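Local coordinates for protein argonaute (Methanocaldococcus jannaschii, PDB 5G5S) that uses short single-stranded DNA guides to bind complementary target strands and slices the target DNA, possibly in defence against invading genetic elements, at residues A[165-168]-A[169-173]. Numbering follows the deposited sequence.
Sequences KHLW and DFVNR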
loop_
_atom_site.group_PDB
_atom_site.type_symbol
_atom_site.label_atom_id
_atom_site.label_comp_id
_atom_site.label_asym_id
_atom_site.label_seq_id
_atom_site.Cartn_x
_atom_site.Cartn_y
_atom_site.Cartn_z
ATOM N N LYS A 165 -7.342 -5.504 -24.058
ATOM C CA LYS A 165 -6.103 -5.771 -24.795
ATOM C C LYS A 165 -5.201 -6.467 -23.772
ATOM O O LYS A 165 -5.071 -5.970 -22.648
ATOM C CB LYS A 165 -5.452 -4.450 -25.275
ATOM C CG LYS A 165 -4.210 -4.639 -26.154
ATOM C CD LYS A 165 -3.334 -3.389 -26.201
ATOM C CE LYS A 165 -3.721 -2.412 -27.286
ATOM N NZ LYS A 165 -2.920 -1.164 -27.213
ATOM N N HIS A 166 -4.628 -7.630 -24.130
ATOM C CA HIS A 166 -3.781 -8.403 -23.218
ATOM C C HIS A 166 -2.522 -7.679 -22.724
ATOM O O HIS A 166 -2.060 -6.722 -23.348
ATOM C CB HIS A 166 -3.429 -9.749 -23.820
ATOM C CG HIS A 166 -2.500 -9.637 -24.973
ATOM N ND1 HIS A 166 -2.974 -9.583 -26.268
ATOM C CD2 HIS A 166 -1.153 -9.538 -24.992
ATOM C CE1 HIS A 166 -1.904 -9.510 -27.035
ATOM N NE2 HIS A 166 -0.784 -9.458 -26.309
ATOM N N LEU A 167 -1.957 -8.178 -21.618
ATOM C CA LEU A 167 -0.792 -7.627 -20.939
ATOM C C LEU A 167 0.468 -7.383 -21.802
ATOM O O LEU A 167 1.045 -6.301 -21.690
ATOM C CB LEU A 167 -0.521 -8.395 -19.625
ATOM C CG LEU A 167 0.602 -7.945 -18.692
ATOM C CD1 LEU A 167 0.461 -6.489 -18.285
ATOM C CD2 LEU A 167 0.644 -8.826 -17.463
ATOM N N TRP A 168 0.849 -8.331 -22.689
ATOM C CA TRP A 168 2.024 -8.182 -23.570
ATOM C C TRP A 168 1.899 -7.077 -24.632
ATOM O O TRP A 168 2.839 -6.287 -24.782
ATOM C CB TRP A 168 2.473 -9.526 -24.171
ATOM C CG TRP A 168 3.755 -9.498 -24.970
ATOM C CD1 TRP A 168 3.944 -10.000 -26.225
ATOM C CD2 TRP A 168 5.020 -8.939 -24.568
ATOM N NE1 TRP A 168 5.247 -9.806 -26.624
ATOM C CE2 TRP A 168 5.930 -9.159 -25.626
ATOM C CE3 TRP A 168 5.479 -8.285 -23.409
ATOM C CZ2 TRP A 168 7.273 -8.751 -25.560
ATOM C CZ3 TRP A 168 6.794 -7.842 -23.363
ATOM C CH2 TRP A 168 7.681 -8.092 -24.420
ATOM N N ASP A 169 0.756 -7.008 -25.358
ATOM C CA ASP A 169 0.531 -5.962 -26.372
ATOM C C ASP A 169 0.325 -4.626 -25.699
ATOM O O ASP A 169 0.751 -3.596 -26.232
ATOM C CB ASP A 169 -0.693 -6.260 -27.265
ATOM C CG ASP A 169 -0.425 -7.097 -28.508
ATOM O OD1 ASP A 169 0.458 -7.990 -28.449
ATOM O OD2 ASP A 169 -1.183 -6.950 -29.497
ATOM N N PHE A 170 -0.330 -4.642 -24.520
ATOM C CA PHE A 170 -0.606 -3.449 -23.740
ATOM C C PHE A 170 0.692 -2.747 -23.357
ATOM O O PHE A 170 0.782 -1.519 -23.481
ATOM C CB PHE A 170 -1.475 -3.792 -22.514
ATOM C CG PHE A 170 -1.850 -2.589 -21.693
ATOM C CD1 PHE A 170 -2.886 -1.750 -22.092
ATOM C CD2 PHE A 170 -1.126 -2.249 -20.559
ATOM C CE1 PHE A 170 -3.215 -0.615 -21.347
ATOM C CE2 PHE A 170 -1.451 -1.110 -19.824
ATOM C CZ PHE A 170 -2.503 -0.310 -20.212
ATOM N N VAL A 171 1.710 -3.532 -22.934
ATOM C CA VAL A 171 3.031 -3.018 -22.533
ATOM C C VAL A 171 3.969 -2.783 -23.747
ATOM O O VAL A 171 5.194 -2.811 -23.610
ATOM C CB VAL A 171 3.682 -3.808 -21.352
ATOM C CG1 VAL A 171 2.798 -3.765 -20.111
ATOM C CG2 VAL A 171 4.025 -5.253 -21.729
ATOM N N ASN A 172 3.361 -2.536 -24.938
ATOM C CA ASN A 172 3.997 -2.263 -26.236
ATOM C C ASN A 172 5.115 -3.249 -26.591
ATOM O O ASN A 172 6.123 -2.865 -27.186
ATOM C CB ASN A 172 4.455 -0.793 -26.321
ATOM C CG ASN A 172 3.313 0.202 -26.407
ATOM O OD1 ASN A 172 2.444 0.136 -27.300
ATOM N ND2 ASN A 172 3.310 1.163 -25.490
ATOM N N ARG A 173 4.917 -4.530 -26.224
ATOM C CA ARG A 173 5.858 -5.628 -26.422
ATOM C C ARG A 173 7.300 -5.289 -25.967
ATOM O O ARG A 173 8.270 -5.571 -26.681
ATOM C CB ARG A 173 5.768 -6.210 -27.844
ATOM C CG ARG A 173 4.411 -6.850 -28.144
ATOM C CD ARG A 173 4.432 -7.695 -29.395
ATOM N NE ARG A 173 3.241 -8.538 -29.500
ATOM C CZ ARG A 173 3.078 -9.504 -30.401
ATOM N NH1 ARG A 173 4.031 -9.760 -31.291
ATOM N NH2 ARG A 173 1.965 -10.224 -30.416
#
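R173 crosses the indole of W168 at about a right angle at the end of the short helix 167-170. Its CA sits over one face of the six-membered ring, 3.5 Å from the centroid and 11° off the normal, a CH-pi contact. From there CB rests on W168 CE2 and CZ2, R173 CG comes 3.4 Å from W168 NE1, and CD and NE carry on past the NE1-CD1 side of the pyrrole. The chain stays extended from CG to NE, which delivers NE to D169; the guanidinium plane lies about 20° from the indole plane. R173 NE forms a salt bridge to D169 OD1 at 3.0 Å, approaching from above the carboxylate plane; NH2 adds a weak bond to that oxygen. D169 OD1 also takes a weak bond from H166 NE2 (2.9 Å), so the N-cap residue and R173 share one carboxylate oxygen. V171 CG2 packs against W168 CE3 at 3.8 Å, while L167 and V171 both lean on L178 of helix 175-179. The backbone closes the turn: R173 N donates a hydrogen bond to W168 O (3.1 Å) and N172 N a weak one to D169 O, with N172 at positive phi, a Schellman motif ending this helix of the PAZ domain.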